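Local coordinates for protein type I polyketide synthase PikAII (Streptomyces venezuelae, PDB 3QP9) that is a C2-type ketoreductase region of a modular polyketide synthase that probably epimerises the growing polyketide intermediate rather than reducing it, at residues A[47-58]-A[74-85]; A[107-116]-A[147-156]. All coordinates share one frame; numbering follows the deposited sequence.

Interaction 1 (A[47-58]-A[74-85]); sequences GLSGRWLVVVPE and AGADPVQLDVSP
Leu-53 packs against Leu-81 and Val-79 where parallel strands 51-57 and 77-83 form the ends of a Rossmann-type beta-alpha-beta crossover, connected through helix 65-73. The backbones pair regularly; Val-54, for example, donates its N to Val-79 O (2.8 Å) and accepts from Leu-81 N at its own O (2.8 Å). Along Leu-53, CB lies 3.8 Å from Leu-81 CD1 and CG remains close to that methyl; both branches stay on it, CD1 closer at 3.6 Å, and CD2 alone also touches Val-79 CB (4.1 Å). With CG opposite the carbonyl carbon (chi1 -59°), the fork can touch both neighbours. Beta-branched Val-79 suits the extended backbone, while the longer leucines reach each other beneath helix 89-102. On the other face Val-56 CG2 rests on the aliphatic CG of Gln-80. Nearer the strand starts, Arg-51 NE forms a salt bridge to Asp-77 OD2 (3.3 Å), its guanidinium turned 77° from the carboxylate. Gly-75, at positive phi where a CB would collide with Leu-48 O, ends the connecting helix in a Schellman motif. Beyond the strands Ser-84 OG donates to Glu-58 OE1 at 2.8 Å, on the syn side and 33° out of the carboxylate plane.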
loop_
_atom_site.group_PDB
_atom_site.type_symbol
_atom_site.label_atom_id
_atom_site.label_comp_id
_atom_site.label_asym_id
_atom_site.label_seq_id
_atom_site.Cartn_x
_atom_site.Cartn_y
_atom_site.Cartn_z
ATOM N N GLY A 47 11.690 -4.197 29.151
ATOM C CA GLY A 47 12.326 -2.901 28.922
ATOM C C GLY A 47 13.320 -2.954 27.780
ATOM O O GLY A 47 13.562 -4.032 27.191
ATOM N N LEU A 48 13.954 -1.814 27.504
ATOM C CA LEU A 48 14.935 -1.708 26.429
ATOM C C LEU A 48 16.334 -1.673 26.994
ATOM O O LEU A 48 16.513 -1.118 28.079
ATOM C CB LEU A 48 14.677 -0.391 25.691
ATOM C CG LEU A 48 14.544 -0.339 24.173
ATOM C CD1 LEU A 48 13.751 -1.497 23.645
ATOM C CD2 LEU A 48 14.031 1.049 23.698
ATOM N N SER A 49 17.313 -2.266 26.282
ATOM C CA SER A 49 18.718 -2.142 26.652
ATOM C C SER A 49 19.647 -2.074 25.456
ATOM O O SER A 49 19.255 -2.358 24.307
ATOM C CB SER A 49 19.157 -3.301 27.572
ATOM O OG SER A 49 18.841 -4.570 27.009
ATOM N N GLY A 50 20.892 -1.699 25.737
ATOM C CA GLY A 50 21.963 -1.676 24.743
ATOM C C GLY A 50 21.946 -0.515 23.767
ATOM O O GLY A 50 21.193 0.454 23.927
ATOM N N ARG A 51 22.747 -0.641 22.715
ATOM C CA ARG A 51 22.917 0.434 21.763
ATOM C C ARG A 51 21.786 0.344 20.727
ATOM O O ARG A 51 21.639 -0.723 20.082
ATOM C CB ARG A 51 24.285 0.334 21.069
ATOM C CG ARG A 51 24.584 1.432 20.021
ATOM C CD ARG A 51 25.122 2.733 20.592
ATOM N NE ARG A 51 26.036 2.517 21.724
ATOM C CZ ARG A 51 27.359 2.712 21.724
ATOM N NH1 ARG A 51 28.011 3.150 20.647
ATOM N NH2 ARG A 51 28.041 2.477 22.840
ATOM N N TRP A 52 21.048 1.466 20.561
ATOM C CA TRP A 52 20.057 1.654 19.475
ATOM C C TRP A 52 20.559 2.714 18.489
ATOM O O TRP A 52 20.879 3.854 18.877
ATOM C CB TRP A 52 18.642 1.995 20.024
ATOM C CG TRP A 52 17.892 0.719 20.403
ATOM C CD1 TRP A 52 18.112 -0.045 21.523
ATOM C CD2 TRP A 52 16.881 0.006 19.631
ATOM N NE1 TRP A 52 17.286 -1.147 21.512
ATOM C CE2 TRP A 52 16.545 -1.146 20.352
ATOM C CE3 TRP A 52 16.211 0.262 18.426
ATOM C CZ2 TRP A 52 15.573 -2.060 19.908
ATOM C CZ3 TRP A 52 15.272 -0.681 17.955
ATOM C CH2 TRP A 52 14.966 -1.814 18.709
ATOM N N LEU A 53 20.653 2.384 17.219
ATOM C CA LEU A 53 20.974 3.419 16.260
ATOM C C LEU A 53 19.669 4.043 15.802
ATOM O O LEU A 53 18.721 3.312 15.434
ATOM C CB LEU A 53 21.702 2.842 15.037
ATOM C CG LEU A 53 23.020 2.105 15.283
ATOM C CD1 LEU A 53 23.661 1.803 13.970
ATOM C CD2 LEU A 53 23.988 2.877 16.227
ATOM N N VAL A 54 19.616 5.359 15.820
ATOM C CA VAL A 54 18.448 6.066 15.334
ATOM C C VAL A 54 18.832 6.775 14.077
ATOM O O VAL A 54 19.672 7.652 14.092
ATOM C CB VAL A 54 17.832 6.988 16.394
ATOM C CG1 VAL A 54 16.546 7.724 15.867
ATOM C CG2 VAL A 54 17.589 6.174 17.645
ATOM N N VAL A 55 18.305 6.304 12.967
ATOM C CA VAL A 55 18.548 6.932 11.711
ATOM C C VAL A 55 17.569 8.009 11.349
ATOM O O VAL A 55 16.459 7.687 11.003
ATOM C CB VAL A 55 18.549 5.920 10.615
ATOM C CG1 VAL A 55 19.161 6.514 9.358
ATOM C CG2 VAL A 55 19.298 4.695 11.073
ATOM N N VAL A 56 18.028 9.267 11.346
ATOM C CA VAL A 56 17.231 10.459 11.154
ATOM C C VAL A 56 17.625 11.132 9.830
ATOM O O VAL A 56 18.813 11.178 9.472
ATOM C CB VAL A 56 17.505 11.394 12.342
ATOM C CG1 VAL A 56 16.608 12.597 12.369
ATOM C CG2 VAL A 56 17.343 10.580 13.616
ATOM N N PRO A 57 16.641 11.638 9.057
ATOM C CA PRO A 57 17.050 12.408 7.886
ATOM C C PRO A 57 17.719 13.719 8.351
ATOM O O PRO A 57 17.277 14.325 9.333
ATOM C CB PRO A 57 15.748 12.634 7.119
ATOM C CG PRO A 57 14.802 11.643 7.654
ATOM C CD PRO A 57 15.195 11.404 9.091
ATOM N N GLU A 58 18.813 14.081 7.669
ATOM C CA GLU A 58 19.736 15.190 8.034
ATOM C C GLU A 58 19.149 16.499 8.553
ATOM O O GLU A 58 19.443 16.915 9.670
ATOM C CB GLU A 58 20.649 15.530 6.851
ATOM C CG GLU A 58 22.016 16.073 7.278
ATOM C CD GLU A 58 23.046 15.891 6.198
ATOM O OE1 GLU A 58 22.636 15.587 5.052
ATOM O OE2 GLU A 58 24.256 16.046 6.490
ATOM N N ALA A 74 13.421 4.757 28.250
ATOM C CA ALA A 74 13.107 3.316 28.212
ATOM C C ALA A 74 14.265 2.398 28.614
ATOM O O ALA A 74 14.073 1.195 28.795
ATOM C CB ALA A 74 12.561 2.908 26.835
ATOM N N GLY A 75 15.466 2.965 28.733
ATOM C CA GLY A 75 16.632 2.209 29.198
ATOM C C GLY A 75 17.544 1.698 28.105
ATOM O O GLY A 75 18.347 0.815 28.363
ATOM N N ALA A 76 17.427 2.257 26.897
ATOM C CA ALA A 76 18.369 2.000 25.798
ATOM C C ALA A 76 19.528 2.984 25.922
ATOM O O ALA A 76 19.412 3.942 26.654
ATOM C CB ALA A 76 17.699 2.207 24.464
ATOM N N ASP A 77 20.613 2.769 25.172
ATOM C CA ASP A 77 21.639 3.820 24.929
ATOM C C ASP A 77 21.510 4.279 23.461
ATOM O O ASP A 77 22.086 3.667 22.580
ATOM C CB ASP A 77 23.070 3.310 25.271
ATOM C CG ASP A 77 24.198 4.345 24.945
ATOM O OD1 ASP A 77 23.963 5.586 25.038
ATOM O OD2 ASP A 77 25.340 3.905 24.593
ATOM N N PRO A 78 20.710 5.333 23.184
ATOM C CA PRO A 78 20.464 5.720 21.773
ATOM C C PRO A 78 21.571 6.545 21.110
ATOM O O PRO A 78 22.044 7.548 21.662
ATOM C CB PRO A 78 19.184 6.567 21.840
ATOM C CG PRO A 78 18.982 6.889 23.273
ATOM C CD PRO A 78 19.992 6.198 24.134
ATOM N N VAL A 79 21.946 6.148 19.903
ATOM C CA VAL A 79 22.874 6.953 19.098
ATOM C C VAL A 79 22.196 7.478 17.822
ATOM O O VAL A 79 21.794 6.694 16.943
ATOM C CB VAL A 79 24.172 6.132 18.718
ATOM C CG1 VAL A 79 25.134 6.970 17.852
ATOM C CG2 VAL A 79 24.876 5.648 19.977
ATOM N N GLN A 80 22.092 8.787 17.696
ATOM C CA GLN A 80 21.613 9.367 16.438
ATOM C C GLN A 80 22.597 9.360 15.298
ATOM O O GLN A 80 23.788 9.669 15.461
ATOM C CB GLN A 80 21.128 10.782 16.654
ATOM C CG GLN A 80 20.493 11.416 15.448
ATOM C CD GLN A 80 19.712 12.669 15.811
ATOM O OE1 GLN A 80 19.307 12.841 16.959
ATOM N NE2 GLN A 80 19.523 13.559 14.835
ATOM N N LEU A 81 22.086 9.005 14.135
ATOM C CA LEU A 81 22.885 8.921 12.935
ATOM C C LEU A 81 22.146 9.715 11.876
ATOM O O LEU A 81 21.193 9.206 11.244
ATOM C CB LEU A 81 23.036 7.476 12.501
ATOM C CG LEU A 81 23.696 6.568 13.523
ATOM C CD1 LEU A 81 23.828 5.206 12.928
ATOM C CD2 LEU A 81 25.098 7.109 13.890
ATOM N N ASP A 82 22.541 10.975 11.731
ATOM C CA ASP A 82 21.929 11.850 10.753
ATOM C C ASP A 82 22.452 11.469 9.384
ATOM O O ASP A 82 23.652 11.494 9.161
ATOM C CB ASP A 82 22.262 13.314 11.032
ATOM C CG ASP A 82 22.265 13.646 12.510
ATOM O OD1 ASP A 82 21.160 13.710 13.108
ATOM O OD2 ASP A 82 23.386 13.851 13.070
ATOM N N VAL A 83 21.553 11.152 8.457
ATOM C CA VAL A 83 21.957 10.910 7.065
ATOM C C VAL A 83 21.310 11.873 6.010
ATOM O O VAL A 83 20.247 12.476 6.267
ATOM C CB VAL A 83 21.765 9.427 6.718
ATOM C CG1 VAL A 83 20.272 9.093 6.568
ATOM C CG2 VAL A 83 22.580 9.035 5.466
ATOM N N SER A 84 21.969 12.023 4.852
ATOM C CA SER A 84 21.416 12.736 3.693
ATOM C C SER A 84 20.471 11.769 2.996
ATOM O O SER A 84 20.928 10.744 2.470
ATOM C CB SER A 84 22.498 13.168 2.683
ATOM O OG SER A 84 23.681 13.669 3.302
ATOM N N PRO A 85 19.147 12.060 3.001
ATOM C CA PRO A 85 18.280 11.098 2.304
ATOM C C PRO A 85 18.631 10.871 0.821
ATOM O O PRO A 85 18.333 9.796 0.284
ATOM C CB PRO A 85 16.890 11.712 2.487
ATOM C CG PRO A 85 16.981 12.371 3.820
ATOM C CD PRO A 85 18.340 13.055 3.749
#

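Interaction 2 (A[107-116]-A[147-156]); sequences VDGVLSLLAW and VAAPLWCVTH
In a second Rossmann-type beta-alpha-beta unit, strand 109-112, helix 130-144 and strand 151-156, Val-110, Leu-111 and Ser-112 pair in parallel with Leu-151, Trp-152 and Cys-153. Ser-112 lies between two backbone partners: its N donates to Trp-152 O at 2.7 Å, and its O accepts from Val-154 N. Small and polar, Ser-112 also suits the end of the strand, because its OG accepts from Leu-114 N in an ST turn that starts the 3-10 segment 114-116. Just there the two segments separate, and a water bridges them: it donates to Ser-112 O and to Val-154 O, both at 2.7 Å, and accepts from Ala-115 N. Valine and leucine side chains fill the sheet faces. Val-110 CG1 meets Leu-151 CD1 at 3.6 Å and its CG2 turns to Val-147. Leu-111 has CG opposite the backbone N (chi1 -170°), which brings CD1 unusually tightly onto Val-154 CG2. At the far end Trp-116 and His-156 make a T-shaped pair, planes 82° apart. The histidine edge comes over one indole face, CD2 lying 3.5 Å from Trp-116 CD1, and Leu-113 CB covers the opposite face. His-156 ND1 is hydrogen-bonded to Ser-198 O, and NE2 reaches a second water. Polar partners at both nitrogens and an aromatic face against CD2 leave the imidazole little freedom to rotate.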
loop_
_atom_site.group_PDB
_atom_site.type_symbol
_atom_site.label_atom_id
_atom_site.label_comp_id
_atom_site.label_asym_id
_atom_site.label_seq_id
_atom_site.Cartn_x
_atom_site.Cartn_y
_atom_site.Cartn_z
ATOM N N VAL A 107 24.942 -4.196 18.110
ATOM C CA VAL A 107 24.027 -3.155 18.440
ATOM C C VAL A 107 22.712 -3.929 18.676
ATOM O O VAL A 107 22.565 -5.107 18.227
ATOM C CB VAL A 107 24.067 -2.196 17.253
ATOM C CG1 VAL A 107 22.702 -1.939 16.690
ATOM C CG2 VAL A 107 24.900 -0.952 17.548
ATOM N N ASP A 108 21.803 -3.331 19.443
ATOM C CA ASP A 108 20.621 -4.043 19.835
ATOM C C ASP A 108 19.428 -3.794 18.941
ATOM O O ASP A 108 18.574 -4.663 18.862
ATOM C CB ASP A 108 20.273 -3.759 21.290
ATOM C CG ASP A 108 21.365 -4.306 22.258
ATOM O OD1 ASP A 108 21.969 -5.329 21.934
ATOM O OD2 ASP A 108 21.559 -3.725 23.352
ATOM N N GLY A 109 19.393 -2.656 18.247
ATOM C CA GLY A 109 18.321 -2.430 17.285
ATOM C C GLY A 109 18.619 -1.237 16.433
ATOM O O GLY A 109 19.527 -0.441 16.731
ATOM N N VAL A 110 17.828 -1.075 15.386
ATOM C CA VAL A 110 17.892 0.064 14.492
ATOM C C VAL A 110 16.453 0.582 14.256
ATOM O O VAL A 110 15.572 -0.203 13.873
ATOM C CB VAL A 110 18.462 -0.325 13.105
ATOM C CG1 VAL A 110 18.608 0.925 12.150
ATOM C CG2 VAL A 110 19.872 -1.024 13.264
ATOM N N LEU A 111 16.280 1.887 14.492
ATOM C CA LEU A 111 15.029 2.616 14.458
ATOM C C LEU A 111 15.176 3.625 13.373
ATOM O O LEU A 111 15.931 4.582 13.521
ATOM C CB LEU A 111 14.790 3.386 15.748
ATOM C CG LEU A 111 13.352 3.942 15.808
ATOM C CD1 LEU A 111 12.347 2.839 15.643
ATOM C CD2 LEU A 111 13.166 4.651 17.141
ATOM N N SER A 112 14.493 3.417 12.275
ATOM C CA SER A 112 14.560 4.397 11.167
ATOM C C SER A 112 13.499 5.458 11.296
ATOM O O SER A 112 12.270 5.125 11.322
ATOM C CB SER A 112 14.365 3.696 9.871
ATOM O OG SER A 112 14.352 4.629 8.811
ATOM N N LEU A 113 13.907 6.733 11.384
ATOM C CA LEU A 113 12.882 7.808 11.238
ATOM C C LEU A 113 12.839 8.331 9.785
ATOM O O LEU A 113 12.335 9.438 9.559
ATOM C CB LEU A 113 13.135 8.965 12.262
ATOM C CG LEU A 113 13.297 8.549 13.738
ATOM C CD1 LEU A 113 13.385 9.789 14.665
ATOM C CD2 LEU A 113 12.127 7.656 14.251
ATOM N N LEU A 114 13.406 7.599 8.827
ATOM C CA LEU A 114 13.595 8.150 7.446
ATOM C C LEU A 114 12.286 8.456 6.726
ATOM O O LEU A 114 12.241 9.338 5.884
ATOM C CB LEU A 114 14.444 7.241 6.525
ATOM C CG LEU A 114 15.926 7.067 6.953
ATOM C CD1 LEU A 114 16.597 6.014 6.093
ATOM C CD2 LEU A 114 16.679 8.470 6.841
ATOM N N ALA A 115 11.224 7.737 7.082
ATOM C CA ALA A 115 9.923 7.953 6.415
ATOM C C ALA A 115 9.368 9.370 6.672
ATOM O O ALA A 115 8.544 9.861 5.878
ATOM C CB ALA A 115 8.937 6.835 6.880
ATOM N N TRP A 116 9.860 10.026 7.738
ATOM C CA TRP A 116 9.363 11.345 8.103
ATOM C C TRP A 116 9.760 12.386 7.096
ATOM O O TRP A 116 9.133 13.431 7.051
ATOM C CB TRP A 116 9.798 11.817 9.490
ATOM C CG TRP A 116 9.321 10.924 10.564
ATOM C CD1 TRP A 116 8.609 9.749 10.429
ATOM C CD2 TRP A 116 9.531 11.115 11.946
ATOM N NE1 TRP A 116 8.369 9.196 11.684
ATOM C CE2 TRP A 116 8.944 10.020 12.620
ATOM C CE3 TRP A 116 10.191 12.088 12.685
ATOM C CZ2 TRP A 116 9.008 9.885 13.988
ATOM C CZ3 TRP A 116 10.262 11.940 14.056
ATOM C CH2 TRP A 116 9.619 10.884 14.694
ATOM N N VAL A 147 25.193 -5.186 9.877
ATOM C CA VAL A 147 24.369 -4.929 11.077
ATOM C C VAL A 147 23.311 -5.984 11.089
ATOM O O VAL A 147 22.479 -6.031 10.188
ATOM C CB VAL A 147 23.685 -3.515 11.045
ATOM C CG1 VAL A 147 22.876 -3.253 12.328
ATOM C CG2 VAL A 147 24.731 -2.413 10.872
ATOM N N ALA A 148 23.358 -6.823 12.108
ATOM C CA ALA A 148 22.515 -8.012 12.212
ATOM C C ALA A 148 21.291 -7.707 13.058
ATOM O O ALA A 148 20.338 -8.453 13.014
ATOM C CB ALA A 148 23.319 -9.201 12.868
ATOM N N ALA A 149 21.326 -6.608 13.804
ATOM C CA ALA A 149 20.222 -6.165 14.679
ATOM C C ALA A 149 18.883 -5.880 13.937
ATOM O O ALA A 149 18.912 -5.378 12.804
ATOM C CB ALA A 149 20.671 -4.868 15.435
ATOM N N PRO A 150 17.728 -6.100 14.602
ATOM C CA PRO A 150 16.459 -5.846 13.893
ATOM C C PRO A 150 16.199 -4.367 13.567
ATOM O O PRO A 150 16.377 -3.481 14.435
ATOM C CB PRO A 150 15.402 -6.346 14.886
ATOM C CG PRO A 150 16.014 -6.106 16.234
ATOM C CD PRO A 150 17.516 -6.287 16.058
ATOM N N LEU A 151 15.759 -4.131 12.342
ATOM C CA LEU A 151 15.391 -2.806 11.874
ATOM C C LEU A 151 13.911 -2.495 12.186
ATOM O O LEU A 151 13.013 -3.216 11.702
ATOM C CB LEU A 151 15.435 -2.771 10.354
ATOM C CG LEU A 151 15.074 -1.434 9.623
ATOM C CD1 LEU A 151 15.720 -0.115 10.276
ATOM C CD2 LEU A 151 15.358 -1.456 8.114
ATOM N N TRP A 152 13.657 -1.400 12.853
ATOM C CA TRP A 152 12.232 -0.978 13.004
ATOM C C TRP A 152 11.989 0.354 12.249
ATOM O O TRP A 152 12.768 1.315 12.429
ATOM C CB TRP A 152 11.922 -0.831 14.463
ATOM C CG TRP A 152 11.800 -2.122 15.213
ATOM C CD1 TRP A 152 12.838 -2.866 15.769
ATOM C CD2 TRP A 152 10.597 -2.837 15.492
ATOM N NE1 TRP A 152 12.319 -3.967 16.420
ATOM C CE2 TRP A 152 10.947 -3.961 16.275
ATOM C CE3 TRP A 152 9.236 -2.575 15.245
ATOM C CZ2 TRP A 152 9.980 -4.906 16.719
ATOM C CZ3 TRP A 152 8.281 -3.459 15.694
ATOM C CH2 TRP A 152 8.645 -4.592 16.478
ATOM N N CYS A 153 10.916 0.446 11.438
ATOM C CA CYS A 153 10.642 1.699 10.683
ATOM C C CYS A 153 9.438 2.365 11.265
ATOM O O CYS A 153 8.410 1.758 11.381
ATOM C CB CYS A 153 10.416 1.418 9.171
ATOM S SG CYS A 153 11.922 0.802 8.360
ATOM N N VAL A 154 9.583 3.605 11.684
ATOM C CA VAL A 154 8.505 4.317 12.340
ATOM C C VAL A 154 7.892 5.324 11.400
ATOM O O VAL A 154 8.624 6.069 10.719
ATOM C CB VAL A 154 9.006 4.940 13.638
ATOM C CG1 VAL A 154 7.922 5.795 14.318
ATOM C CG2 VAL A 154 9.452 3.796 14.643
ATOM N N THR A 155 6.533 5.352 11.314
ATOM C CA THR A 155 5.850 6.316 10.498
ATOM C C THR A 155 4.915 7.105 11.411
ATOM O O THR A 155 4.799 6.787 12.568
ATOM C CB THR A 155 5.000 5.622 9.384
ATOM O OG1 THR A 155 4.073 4.688 10.014
ATOM C CG2 THR A 155 5.916 4.910 8.339
ATOM N N HIS A 156 4.266 8.162 10.895
ATOM C CA HIS A 156 3.161 8.868 11.625
ATOM C C HIS A 156 2.107 9.177 10.604
ATOM O O HIS A 156 2.426 9.630 9.514
ATOM C CB HIS A 156 3.661 10.170 12.363
ATOM C CG HIS A 156 4.285 11.190 11.468
ATOM N ND1 HIS A 156 3.570 12.250 10.950
ATOM C CD2 HIS A 156 5.564 11.325 11.001
ATOM C CE1 HIS A 156 4.363 12.982 10.177
ATOM N NE2 HIS A 156 5.579 12.441 10.185
HETATM O O HOH W 1 24.291 -5.735 15.158
HETATM O O HOH W 2 10.780 5.730 9.161
HETATM O O HOH W 3 7.512 14.238 8.640
#

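In the fold
The two interactions meet through neighbouring strands: 51-57 of interaction 1 lies beside 109-112 of interaction 2, giving the parallel order 77-83, 51-57, 109-112, 151-156. Probable hydrogen bonds from Asp-108 N to Arg-51 O (2.7 Å) and from Leu-113 N to Val-55 O (2.8 Å) join them, and their centres are about 8 Å apart. Interaction 2 lies nearer the chain centre (about 19 Å against about 27 Å, centre to centre), and most of its touching residues are buried; interaction 1, which includes outermost strand 77-83, is only partly buried. This parallel Rossmann-like arrangement probably belongs to the structural rather than the catalytic half of the modular ketoreductase.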